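Local coordinates for glyoxalase family protein, putative (Bacillus anthracis, PDB 2QQZ) that is of unknown function but belongs to the glyoxalase/bleomycin resistance/dioxygenase superfamily, whose paired beta-alpha-beta-beta-beta modules commonly build metal or ligand pockets, at residues 50-53 / 58-61; 84-89 / 107-112; 14-19 / 74-79; 27-32 / 93-98. All blocks are in the same frame, centred on the assembly; numbering follows the deposited sequence. Where two conformers were deposited one is given.

Interaction 1: residues 50-53 / 58-61; sequences GCWF and QEIH. With SO4 (sulfate ion), chain C; SO4 (sulfate ion), chain E.
With chi1 of -71° in Trp52 and a similar value in His61, CG of each is anti to its own carbonyl carbon, and from opposing positions of a beta hairpin the two rings meet flat on the same face of the sheet. The five-membered ring of Trp52 lies over the imidazole of His61 in a face-to-face stack, planes 7° apart, with Trp52 CE2 only 3.3 Å from His61 ND1. Next to the stacked pair along the hairpin, Phe53 and Ile60 form a hydrogen-bonded pair: Phe53 N to Ile60 O and Ile60 N to Phe53 O, each 2.9 Å. On the other face of the sheet Phe53 CB rests against Ile60 CG2 at 3.7 Å, near Tyr30 of helix 23-33. At the rims, His61 NE2 donates in its ring plane to Glu59 OE1 (2.8 Å), while Trp52 NE1 makes a clearly bent hydrogen bond (2.9 Å, 136°) to sulfate O1 at the indole edge. His13 stacks on His61 too, and Arg103 of the second subunit packs against Trp52 and His61. The Glu59 bond orients the imidazole with NE2 as donor; the sulfate, probably from the crystallisation liquor, is consistent with a site that can take an anion, lined by Trp52 NE1, Lys41 and Arg48.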
loop_
_atom_site.group_PDB
_atom_site.type_symbol
_atom_site.label_atom_id
_atom_site.label_comp_id
_atom_site.label_asym_id
_atom_site.label_seq_id
_atom_site.Cartn_x
_atom_site.Cartn_y
_atom_site.Cartn_z
ATOM N N GLY A 50 -16.766 5.195 3.843
ATOM C CA GLY A 50 -15.457 4.634 4.098
ATOM C C GLY A 50 -14.869 5.361 5.290
ATOM O O GLY A 50 -15.527 6.221 5.878
ATOM N N CYS A 51 -13.658 4.992 5.679
ATOM C CA CYS A 51 -12.970 5.602 6.797
ATOM C C CYS A 51 -11.469 5.588 6.632
ATOM O O CYS A 51 -10.927 4.825 5.826
ATOM C CB CYS A 51 -13.396 5.017 8.144
ATOM S SG CYS A 51 -14.118 3.413 8.154
ATOM N N TRP A 52 -10.806 6.460 7.406
ATOM C CA TRP A 52 -9.367 6.660 7.357
ATOM C C TRP A 52 -8.803 6.381 8.728
ATOM O O TRP A 52 -9.424 6.729 9.728
ATOM C CB TRP A 52 -9.053 8.117 6.999
ATOM C CG TRP A 52 -9.363 8.479 5.539
ATOM C CD1 TRP A 52 -10.081 7.734 4.647
ATOM C CD2 TRP A 52 -8.939 9.666 4.829
ATOM N NE1 TRP A 52 -10.123 8.356 3.419
ATOM C CE2 TRP A 52 -9.476 9.570 3.504
ATOM C CE3 TRP A 52 -8.210 10.831 5.203
ATOM C CZ2 TRP A 52 -9.277 10.581 2.513
ATOM C CZ3 TRP A 52 -7.993 11.831 4.224
ATOM C CH2 TRP A 52 -8.528 11.693 2.895
ATOM N N PHE A 53 -7.620 5.772 8.764
ATOM C CA PHE A 53 -6.979 5.424 10.038
ATOM C C PHE A 53 -5.529 5.854 9.923
ATOM O O PHE A 53 -4.973 5.809 8.842
ATOM C CB PHE A 53 -7.107 3.938 10.388
ATOM C CG PHE A 53 -8.520 3.483 10.490
ATOM C CD1 PHE A 53 -9.187 3.522 11.707
ATOM C CD2 PHE A 53 -9.213 3.070 9.348
ATOM C CE1 PHE A 53 -10.516 3.144 11.798
ATOM C CE2 PHE A 53 -10.554 2.696 9.418
ATOM C CZ PHE A 53 -11.201 2.726 10.644
ATOM N N GLN A 58 1.963 7.602 8.120
ATOM C CA GLN A 58 1.111 7.211 7.013
ATOM C C GLN A 58 -0.365 7.041 7.446
ATOM O O GLN A 58 -0.726 7.208 8.648
ATOM C CB GLN A 58 1.647 5.925 6.335
ATOM C CG GLN A 58 2.991 6.063 5.626
ATOM C CD GLN A 58 4.166 5.977 6.586
ATOM O OE1 GLN A 58 4.237 5.059 7.382
ATOM N NE2 GLN A 58 5.102 6.933 6.513
ATOM N N GLU A 59 -1.215 6.763 6.451
ATOM C CA GLU A 59 -2.642 6.503 6.668
ATOM C C GLU A 59 -3.083 5.276 5.883
ATOM O O GLU A 59 -2.455 4.892 4.922
ATOM C CB GLU A 59 -3.511 7.690 6.193
ATOM C CG GLU A 59 -3.016 8.984 6.795
ATOM C CD GLU A 59 -3.666 10.250 6.241
ATOM O OE1 GLU A 59 -4.305 10.285 5.144
ATOM O OE2 GLU A 59 -3.504 11.270 6.946
ATOM N N ILE A 60 -4.180 4.671 6.313
ATOM C CA ILE A 60 -4.833 3.654 5.502
ATOM C C ILE A 60 -6.234 4.209 5.234
ATOM O O ILE A 60 -6.876 4.668 6.156
ATOM C CB ILE A 60 -4.833 2.227 6.188
ATOM C CG1 ILE A 60 -5.432 1.178 5.231
ATOM C CG2 ILE A 60 -5.598 2.223 7.518
ATOM C CD1 ILE A 60 -5.431 -0.216 5.790
ATOM N N HIS A 61 -6.670 4.220 3.972
ATOM C CA HIS A 61 -7.942 4.757 3.619
ATOM C C HIS A 61 -8.793 3.550 3.189
ATOM O O HIS A 61 -8.474 2.847 2.231
ATOM C CB HIS A 61 -7.894 5.782 2.467
ATOM C CG HIS A 61 -7.101 7.012 2.765
ATOM N ND1 HIS A 61 -7.063 8.085 1.898
ATOM C CD2 HIS A 61 -6.444 7.408 3.886
ATOM C CE1 HIS A 61 -6.317 9.037 2.428
ATOM N NE2 HIS A 61 -5.947 8.662 3.640
HETATM S S SO4 C . -11.632 8.226 -0.436
HETATM O O1 SO4 C . -10.584 8.480 0.569
HETATM O O2 SO4 C . -12.880 8.979 -0.181
HETATM O O3 SO4 C . -11.931 6.787 -0.371
HETATM O O4 SO4 C . -11.143 8.622 -1.750
HETATM S S SO4 E . 8.343 8.071 7.536
HETATM O O1 SO4 E . 7.826 9.064 6.589
HETATM O O2 SO4 E . 9.645 8.529 7.993
HETATM O O3 SO4 E . 7.434 7.837 8.654
HETATM O O4 SO4 E . 8.574 6.761 6.961
#

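Interaction 2: residues 84-89 / 107-112; sequences DEFKQE and IRFYVS
The apolar part of this contact gathers round the ring of Phe109, which strand 106-112 holds up against helix 83-92. Phe86 comes to its rim: Phe86 CD2 lies 3.8 Å from Phe109 CZ, close to the plane of the Phe109 ring, and the two side chains meet at a slant. A CH-pi contact comes from Lys87, whose aliphatic chain runs over one face of the same ring in the opposite direction to it. Lys87 CB is 3.7 Å from Phe109 CE2, and farther out Lys87 CD stands 4.0 Å from the ring centroid, 24° off the normal. A chi1 of -172° starts the lysine chain toward the strand, and a bend at chi3 (96°) turns its tip. The ionic part lies beyond the ring, where Lys87 NZ makes a salt bridge with Asp99 of edge strand 98-100. Ile83 and Leu90 also pack on Phe109, and Phe121 meets Phe86 edge-to-face, so the helix is seated on its own sheet through a mix of aromatic and aliphatic carbon. Lysine thus does two jobs: its methylenes cover the aromatic face, while its ammonium is carried past the greasy surface to a carboxylate that satisfies it.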
loop_
_atom_site.group_PDB
_atom_site.type_symbol
_atom_site.label_atom_id
_atom_site.label_comp_id
_atom_site.label_asym_id
_atom_site.label_seq_id
_atom_site.Cartn_x
_atom_site.Cartn_y
_atom_site.Cartn_z
ATOM N N ASP A 84 5.725 -9.818 18.499
ATOM C CA ASP A 84 5.442 -10.977 19.307
ATOM C C ASP A 84 4.167 -10.737 20.104
ATOM O O ASP A 84 3.171 -11.456 19.966
ATOM C CB ASP A 84 6.653 -11.313 20.223
ATOM C CG ASP A 84 7.453 -10.038 20.739
ATOM O OD1 ASP A 84 7.979 -9.260 19.903
ATOM O OD2 ASP A 84 7.615 -9.863 21.984
ATOM N N GLU A 85 4.214 -9.671 20.888
ATOM C CA GLU A 85 3.164 -9.251 21.818
ATOM C C GLU A 85 1.917 -8.741 21.054
ATOM O O GLU A 85 0.774 -8.966 21.468
ATOM C CB GLU A 85 3.734 -8.170 22.730
ATOM C CG GLU A 85 2.807 -7.748 23.820
ATOM C CD GLU A 85 3.266 -6.459 24.536
ATOM O OE1 GLU A 85 4.467 -6.373 24.915
ATOM O OE2 GLU A 85 2.419 -5.544 24.722
ATOM N N PHE A 86 2.141 -8.048 19.941
ATOM C CA PHE A 86 1.020 -7.610 19.098
ATOM C C PHE A 86 0.248 -8.818 18.606
ATOM O O PHE A 86 -0.981 -8.849 18.718
ATOM C CB PHE A 86 1.546 -6.810 17.930
ATOM C CG PHE A 86 0.504 -6.401 16.930
ATOM C CD1 PHE A 86 -0.518 -5.524 17.292
ATOM C CD2 PHE A 86 0.607 -6.819 15.602
ATOM C CE1 PHE A 86 -1.452 -5.091 16.361
ATOM C CE2 PHE A 86 -0.305 -6.392 14.668
ATOM C CZ PHE A 86 -1.339 -5.515 15.054
ATOM N N LYS A 87 0.967 -9.802 18.063
ATOM C CA LYS A 87 0.358 -11.031 17.554
ATOM C C LYS A 87 -0.481 -11.790 18.615
ATOM O O LYS A 87 -1.608 -12.221 18.308
ATOM C CB LYS A 87 1.424 -11.975 16.990
ATOM C CG LYS A 87 0.811 -13.209 16.268
ATOM C CD LYS A 87 1.865 -13.913 15.451
ATOM C CE LYS A 87 2.442 -15.039 16.228
ATOM N NZ LYS A 87 3.226 -15.924 15.329
ATOM N N GLN A 88 0.035 -11.950 19.826
ATOM C CA GLN A 88 -0.752 -12.595 20.870
ATOM C C GLN A 88 -1.960 -11.770 21.314
ATOM O O GLN A 88 -2.933 -12.340 21.802
ATOM C CB GLN A 88 0.100 -12.982 22.087
ATOM C CG GLN A 88 1.009 -14.169 21.846
ATOM C CD GLN A 88 0.316 -15.345 21.174
ATOM O OE1 GLN A 88 -0.791 -15.751 21.554
ATOM N NE2 GLN A 88 0.979 -15.910 20.179
ATOM N N GLU A 89 -1.907 -10.442 21.157
ATOM C CA GLU A 89 -3.096 -9.611 21.422
ATOM C C GLU A 89 -4.188 -9.821 20.350
ATOM O O GLU A 89 -5.393 -9.733 20.650
ATOM C CB GLU A 89 -2.764 -8.122 21.535
ATOM C CG GLU A 89 -1.970 -7.723 22.740
ATOM C CD GLU A 89 -2.499 -8.334 24.045
ATOM O OE1 GLU A 89 -3.595 -7.929 24.477
ATOM O OE2 GLU A 89 -1.821 -9.219 24.624
ATOM N N ILE A 107 10.400 -10.940 11.207
ATOM C CA ILE A 107 9.288 -11.701 11.720
ATOM C C ILE A 107 8.079 -11.100 11.076
ATOM O O ILE A 107 7.948 -9.864 10.999
ATOM C CB ILE A 107 9.184 -11.561 13.272
ATOM C CG1 ILE A 107 10.470 -12.095 13.904
ATOM C CG2 ILE A 107 7.914 -12.272 13.831
ATOM C CD1 ILE A 107 10.574 -11.928 15.438
ATOM N N ARG A 108 7.154 -11.932 10.631
ATOM C CA ARG A 108 5.979 -11.361 9.996
ATOM C C ARG A 108 4.848 -12.345 9.882
ATOM O O ARG A 108 5.037 -13.561 9.947
ATOM C CB ARG A 108 6.363 -10.842 8.620
ATOM C CG ARG A 108 6.673 -11.927 7.634
ATOM C CD ARG A 108 7.070 -11.298 6.354
ATOM N NE ARG A 108 7.497 -12.385 5.456
ATOM C CZ ARG A 108 7.686 -12.273 4.141
ATOM N NH1 ARG A 108 7.507 -11.107 3.521
ATOM N NH2 ARG A 108 8.085 -13.338 3.466
ATOM N N PHE A 109 3.657 -11.821 9.685
ATOM C CA PHE A 109 2.475 -12.670 9.572
ATOM C C PHE A 109 1.366 -11.902 8.860
ATOM O O PHE A 109 1.394 -10.635 8.797
ATOM C CB PHE A 109 2.010 -13.164 10.951
ATOM C CG PHE A 109 1.497 -12.082 11.880
ATOM C CD1 PHE A 109 0.158 -11.707 11.858
ATOM C CD2 PHE A 109 2.348 -11.456 12.783
ATOM C CE1 PHE A 109 -0.325 -10.754 12.726
ATOM C CE2 PHE A 109 1.882 -10.462 13.662
ATOM C CZ PHE A 109 0.563 -10.096 13.624
ATOM N N TYR A 110 0.376 -12.647 8.356
ATOM C CA TYR A 110 -0.739 -12.041 7.626
ATOM C C TYR A 110 -1.992 -12.261 8.425
ATOM O O TYR A 110 -2.125 -13.250 9.139
ATOM C CB TYR A 110 -0.929 -12.705 6.270
ATOM C CG TYR A 110 0.320 -12.839 5.469
ATOM C CD1 TYR A 110 1.001 -11.704 5.029
ATOM C CD2 TYR A 110 0.797 -14.090 5.079
ATOM C CE1 TYR A 110 2.158 -11.802 4.273
ATOM C CE2 TYR A 110 1.964 -14.195 4.284
ATOM C CZ TYR A 110 2.636 -13.052 3.915
ATOM O OH TYR A 110 3.787 -13.082 3.129
ATOM N N VAL A 111 -2.925 -11.345 8.265
ATOM C CA VAL A 111 -4.293 -11.531 8.703
ATOM C C VAL A 111 -5.182 -11.089 7.532
ATOM O O VAL A 111 -4.713 -10.422 6.601
ATOM C CB VAL A 111 -4.606 -10.708 9.972
ATOM C CG1 VAL A 111 -3.571 -10.952 11.031
ATOM C CG2 VAL A 111 -4.642 -9.217 9.654
ATOM N N SER A 112 -6.445 -11.451 7.579
ATOM C CA SER A 112 -7.459 -10.913 6.680
ATOM C C SER A 112 -8.320 -9.911 7.461
ATOM O O SER A 112 -8.720 -10.159 8.605
ATOM C CB SER A 112 -8.363 -12.029 6.142
ATOM O OG SER A 112 -7.605 -12.921 5.315
#

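Interaction 3: residues 14-19 / 74-79; sequences VQVAAP and AHPAFY
Val14 opens the meeting of two four-stranded sheets, each from one beta-alpha-beta-beta-beta half of the glyoxalase fold, at the edge strands 8-18 and 76-80. Both of its methyls face Pro76: CG2 touches Pro76 CB at 3.8 Å and CG1 stands 4.2 Å from the same atom. The chi1 of -67° sets CG1 anti to the carbonyl carbon and CG2 between the backbone N and that carbon, and in this setting both methyls lean on the single atom CB, CG2 the closer. Val14 also packs on Val14 of the second subunit. Gln15 turns off the opposite way, and in the second subunit its counterpart packs on Ala74 and His75. Contact between the two edges is purely apolar, and they do not pair with each other here; instead Val14, Gln15 and residues 76-79 join an antiparallel beta ladder with a strand of the second subunit, which carries the sheet across the dimer interface. Two residues on from Val14, Val16 again faces the proline and also lies on Ile60 and Ile62 of the neighbouring strand. Its hold on the proline is looser, with Val16 CG2 4.4 Å from Pro76 CG.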
loop_
_atom_site.group_PDB
_atom_site.type_symbol
_atom_site.label_atom_id
_atom_site.label_comp_id
_atom_site.label_asym_id
_atom_site.label_seq_id
_atom_site.Cartn_x
_atom_site.Cartn_y
_atom_site.Cartn_z
ATOM N N VAL A 14 -2.195 4.035 1.711
ATOM C CA VAL A 14 -2.717 2.968 0.872
ATOM C C VAL A 14 -4.243 2.989 0.938
ATOM O O VAL A 14 -4.851 3.227 1.999
ATOM C CB VAL A 14 -2.173 1.557 1.285
ATOM C CG1 VAL A 14 -0.708 1.486 1.000
ATOM C CG2 VAL A 14 -2.456 1.236 2.804
ATOM N N GLN A 15 -4.851 2.789 -0.217
ATOM C CA GLN A 15 -6.282 2.707 -0.295
ATOM C C GLN A 15 -6.656 1.226 -0.354
ATOM O O GLN A 15 -6.245 0.527 -1.266
ATOM C CB GLN A 15 -6.803 3.493 -1.508
ATOM C CG GLN A 15 -8.291 3.149 -1.674
ATOM C CD GLN A 15 -9.139 4.326 -1.921
ATOM O OE1 GLN A 15 -9.159 5.268 -1.136
ATOM N NE2 GLN A 15 -9.849 4.298 -3.020
ATOM N N VAL A 16 -7.424 0.750 0.629
ATOM C CA VAL A 16 -7.918 -0.654 0.728
ATOM C C VAL A 16 -9.421 -0.632 0.418
ATOM O O VAL A 16 -10.140 0.234 0.911
ATOM C CB VAL A 16 -7.684 -1.155 2.165
ATOM C CG1 VAL A 16 -8.342 -2.518 2.454
ATOM C CG2 VAL A 16 -6.169 -1.195 2.460
ATOM N N ALA A 17 -9.888 -1.538 -0.430
ATOM C CA ALA A 17 -11.289 -1.464 -0.860
ATOM C C ALA A 17 -12.149 -2.279 0.111
ATOM O O ALA A 17 -11.629 -3.176 0.806
ATOM C CB ALA A 17 -11.419 -1.945 -2.259
ATOM N N ALA A 18 -13.444 -1.977 0.130
ATOM C CA ALA A 18 -14.405 -2.618 1.003
ATOM C C ALA A 18 -15.778 -2.385 0.413
ATOM O O ALA A 18 -15.968 -1.479 -0.427
ATOM C CB ALA A 18 -14.303 -2.015 2.397
ATOM N N PRO A 19 -16.756 -3.203 0.810
ATOM C CA PRO A 19 -18.072 -2.942 0.240
ATOM C C PRO A 19 -18.839 -1.740 0.817
ATOM O O PRO A 19 -18.534 -1.250 1.914
ATOM C CB PRO A 19 -18.846 -4.236 0.532
ATOM C CG PRO A 19 -18.146 -4.880 1.694
ATOM C CD PRO A 19 -16.719 -4.396 1.677
ATOM N N ALA A 74 -1.752 -9.496 -3.217
ATOM C CA ALA A 74 -1.113 -8.167 -3.094
ATOM C C ALA A 74 -1.719 -7.369 -1.923
ATOM O O ALA A 74 -2.922 -7.363 -1.711
ATOM C CB ALA A 74 -1.304 -7.404 -4.354
ATOM N N HIS A 75 -0.876 -6.711 -1.129
ATOM C CA HIS A 75 -1.314 -6.103 0.102
ATOM C C HIS A 75 -0.297 -5.051 0.614
ATOM O O HIS A 75 0.853 -5.029 0.146
ATOM C CB HIS A 75 -1.461 -7.226 1.140
ATOM C CG HIS A 75 -0.168 -7.909 1.454
ATOM N ND1 HIS A 75 0.371 -8.898 0.651
ATOM C CD2 HIS A 75 0.717 -7.720 2.458
ATOM C CE1 HIS A 75 1.516 -9.303 1.161
ATOM N NE2 HIS A 75 1.760 -8.590 2.245
ATOM N N PRO A 76 -0.728 -4.176 1.537
ATOM C CA PRO A 76 0.144 -3.331 2.335
ATOM C C PRO A 76 0.756 -4.103 3.533
ATOM O O PRO A 76 0.096 -5.007 4.135
ATOM C CB PRO A 76 -0.824 -2.236 2.847
ATOM C CG PRO A 76 -2.148 -3.015 2.937
ATOM C CD PRO A 76 -2.155 -3.929 1.823
ATOM N N ALA A 77 1.985 -3.693 3.890
ATOM C CA ALA A 77 2.731 -4.280 5.013
ATOM C C ALA A 77 3.106 -3.179 6.016
ATOM O O ALA A 77 3.713 -2.162 5.659
ATOM C CB ALA A 77 3.957 -5.075 4.543
ATOM N N PHE A 78 2.653 -3.387 7.252
ATOM C CA PHE A 78 2.809 -2.439 8.365
ATOM C C PHE A 78 3.925 -2.867 9.274
ATOM O O PHE A 78 4.040 -4.036 9.597
ATOM C CB PHE A 78 1.516 -2.344 9.156
ATOM C CG PHE A 78 0.390 -1.861 8.337
ATOM C CD1 PHE A 78 0.219 -0.497 8.124
ATOM C CD2 PHE A 78 -0.488 -2.744 7.752
ATOM C CE1 PHE A 78 -0.842 -0.031 7.347
ATOM C CE2 PHE A 78 -1.534 -2.271 6.952
ATOM C CZ PHE A 78 -1.708 -0.924 6.758
ATOM N N TYR A 79 4.764 -1.905 9.646
ATOM C CA TYR A 79 5.857 -2.144 10.587
ATOM C C TYR A 79 5.272 -2.050 11.994
ATOM O O TYR A 79 4.523 -1.068 12.317
ATOM C CB TYR A 79 7.022 -1.151 10.401
ATOM C CG TYR A 79 8.280 -1.659 11.115
ATOM C CD1 TYR A 79 9.217 -2.432 10.420
ATOM C CD2 TYR A 79 8.479 -1.455 12.493
ATOM C CE1 TYR A 79 10.350 -2.927 11.052
ATOM C CE2 TYR A 79 9.633 -1.985 13.154
ATOM C CZ TYR A 79 10.552 -2.703 12.394
ATOM O OH TYR A 79 11.679 -3.250 12.945
#

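Interaction 4: residues 27-32 / 93-98; sequences RAFYGE and QGIEVI
Phe29 crosses from helix 23-33 to touch Ile95, in the loop that follows helix 83-92. From CB, the Phe29 side chain leaves the helix with CG anti to the backbone N (chi1 178°), which swings the ring out from the helix flank toward residues 93-98. Its CD2 corner lies over the ring of the next residue, Tyr30, 3.8 Å above that plane. On the other side of the ring, CE1 meets the tip of Ile95: Phe29 CE1 and Ile95 CD1 are 4.2 Å apart, and the methyl arrives at the ring's edge, near its plane. Ile95 delivers that methyl through a chain bent at chi2 (-59°), with its CG1 anti to its own carbonyl carbon. The touch is light, and just 98 Å² is buried between the segments. Nearer the surface Gln93 approaches Glu32 without bonding to it. Gly94, at positive phi, is the C-prime residue of a Schellman motif: Ile95 N bonds to Leu90 O and Gly94 N to Ile91 O, ending helix 83-92 and turning the chain so that Ile95 faces Phe29. Helix 23-33 carries a wider pi-type turn, in which Glu32 N reaches Arg27 O at 3.0 Å. Both Phe29 and Ile95 also lie on Val111 of strand 106-112, so the contact bridges the first helix and the loop leading into strand 98-100 over the end of the second sheet.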
loop_
_atom_site.group_PDB
_atom_site.type_symbol
_atom_site.label_atom_id
_atom_site.label_comp_id
_atom_site.label_asym_id
_atom_site.label_seq_id
_atom_site.Cartn_x
_atom_site.Cartn_y
_atom_site.Cartn_z
ATOM N N ARG A 27 -14.173 0.020 11.341
ATOM C CA ARG A 27 -13.798 0.630 12.616
ATOM C C ARG A 27 -13.570 -0.448 13.663
ATOM O O ARG A 27 -12.604 -0.363 14.422
ATOM C CB ARG A 27 -14.828 1.686 13.083
ATOM C CG ARG A 27 -14.987 2.786 12.053
ATOM C CD ARG A 27 -15.675 4.044 12.483
ATOM N NE ARG A 27 -17.033 4.147 12.007
ATOM C CZ ARG A 27 -17.510 5.064 11.160
ATOM N NH1 ARG A 27 -18.798 5.013 10.870
ATOM N NH2 ARG A 27 -16.743 6.021 10.624
ATOM N N ALA A 28 -14.428 -1.472 13.696
ATOM C CA ALA A 28 -14.226 -2.555 14.646
ATOM C C ALA A 28 -12.852 -3.243 14.457
ATOM O O ALA A 28 -12.174 -3.583 15.445
ATOM C CB ALA A 28 -15.399 -3.567 14.606
ATOM N N PHE A 29 -12.408 -3.408 13.211
ATOM C CA PHE A 29 -11.182 -4.123 12.976
ATOM C C PHE A 29 -9.945 -3.207 12.967
ATOM O O PHE A 29 -9.036 -3.382 13.808
ATOM C CB PHE A 29 -11.261 -4.940 11.684
ATOM C CG PHE A 29 -9.985 -5.680 11.363
ATOM C CD1 PHE A 29 -9.742 -6.962 11.905
ATOM C CD2 PHE A 29 -9.042 -5.104 10.519
ATOM C CE1 PHE A 29 -8.575 -7.651 11.576
ATOM C CE2 PHE A 29 -7.874 -5.792 10.181
ATOM C CZ PHE A 29 -7.653 -7.066 10.731
ATOM N N TYR A 30 -9.932 -2.211 12.078
ATOM C CA TYR A 30 -8.776 -1.338 11.946
ATOM C C TYR A 30 -8.537 -0.472 13.172
ATOM O O TYR A 30 -7.372 -0.214 13.560
ATOM C CB TYR A 30 -8.882 -0.485 10.660
ATOM C CG TYR A 30 -8.619 -1.293 9.431
ATOM C CD1 TYR A 30 -7.305 -1.625 9.043
ATOM C CD2 TYR A 30 -9.684 -1.748 8.649
ATOM C CE1 TYR A 30 -7.067 -2.404 7.907
ATOM C CE2 TYR A 30 -9.459 -2.542 7.515
ATOM C CZ TYR A 30 -8.138 -2.869 7.154
ATOM O OH TYR A 30 -7.883 -3.619 6.011
ATOM N N GLY A 31 -9.645 -0.050 13.785
ATOM C CA GLY A 31 -9.621 0.813 14.928
ATOM C C GLY A 31 -9.531 0.013 16.207
ATOM O O GLY A 31 -8.517 0.093 16.907
ATOM N N GLU A 32 -10.563 -0.750 16.534
ATOM C CA GLU A 32 -10.554 -1.430 17.824
ATOM C C GLU A 32 -9.528 -2.574 17.888
ATOM O O GLU A 32 -8.646 -2.580 18.761
ATOM C CB GLU A 32 -11.955 -1.890 18.247
ATOM C CG GLU A 32 -12.791 -0.811 18.951
ATOM C CD GLU A 32 -12.102 -0.186 20.172
ATOM O OE1 GLU A 32 -11.913 -0.852 21.215
ATOM O OE2 GLU A 32 -11.755 1.001 20.074
ATOM N N GLN A 93 -8.034 -11.899 20.781
ATOM C CA GLN A 93 -9.304 -11.388 20.260
ATOM C C GLN A 93 -9.945 -12.280 19.172
ATOM O O GLN A 93 -10.870 -11.860 18.471
ATOM C CB GLN A 93 -9.101 -9.959 19.705
ATOM C CG GLN A 93 -8.593 -8.947 20.722
ATOM C CD GLN A 93 -8.201 -7.639 20.066
ATOM O OE1 GLN A 93 -7.013 -7.343 19.895
ATOM N NE2 GLN A 93 -9.205 -6.851 19.662
ATOM N N GLY A 94 -9.435 -13.492 18.992
ATOM C CA GLY A 94 -10.014 -14.429 18.018
ATOM C C GLY A 94 -9.650 -14.198 16.558
ATOM O O GLY A 94 -10.267 -14.780 15.663
ATOM N N ILE A 95 -8.660 -13.341 16.308
ATOM C CA ILE A 95 -8.173 -13.102 14.948
ATOM C C ILE A 95 -7.253 -14.222 14.480
ATOM O O ILE A 95 -6.318 -14.602 15.195
ATOM C CB ILE A 95 -7.443 -11.730 14.834
ATOM C CG1 ILE A 95 -8.387 -10.597 15.254
ATOM C CG2 ILE A 95 -6.916 -11.512 13.421
ATOM C CD1 ILE A 95 -9.673 -10.540 14.384
ATOM N N GLU A 96 -7.507 -14.751 13.288
ATOM C CA GLU A 96 -6.658 -15.797 12.723
ATOM C C GLU A 96 -5.378 -15.205 12.109
ATOM O O GLU A 96 -5.442 -14.288 11.278
ATOM C CB GLU A 96 -7.436 -16.615 11.682
ATOM C CG GLU A 96 -8.621 -17.428 12.238
ATOM C CD GLU A 96 -8.235 -18.802 12.831
ATOM O OE1 GLU A 96 -7.041 -19.204 12.809
ATOM O OE2 GLU A 96 -9.151 -19.496 13.328
ATOM N N VAL A 97 -4.219 -15.730 12.509
ATOM C CA VAL A 97 -2.937 -15.265 11.952
ATOM C C VAL A 97 -2.207 -16.338 11.147
ATOM O O VAL A 97 -2.244 -17.539 11.476
ATOM C CB VAL A 97 -1.987 -14.607 12.992
ATOM C CG1 VAL A 97 -2.757 -13.745 13.972
ATOM C CG2 VAL A 97 -1.156 -15.654 13.704
ATOM N N ILE A 98 -1.581 -15.916 10.065
ATOM C CA ILE A 98 -0.854 -16.825 9.213
ATOM C C ILE A 98 0.592 -16.368 9.198
ATOM O O ILE A 98 0.932 -15.362 8.574
ATOM C CB ILE A 98 -1.411 -16.869 7.762
ATOM C CG1 ILE A 98 -2.873 -17.341 7.763
ATOM C CG2 ILE A 98 -0.516 -17.788 6.860
ATOM C CD1 ILE A 98 -3.504 -17.275 6.427
#

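Interactions 1 and 2 belong to different sheets, lie on opposite sides of the chain's centre and stand about 20 Å apart, centre to centre. Interaction 3 joins the edge strands of those sheets near the middle, its centre about 10 Å from that of interaction 1, to which it is tied by backbone bonds between His61 and Val14 and Val16. Interaction 4 links the helix of the first half to the loop of the second; its centre is about 10 Å from that of interaction 2, and Ile98 O receives Tyr110 N. Along the chain, interaction 1 falls between the segments of 3 and of 4, whereas 4 interlaces with 2 and 3. Local contacts build each half; long-range ones unite them.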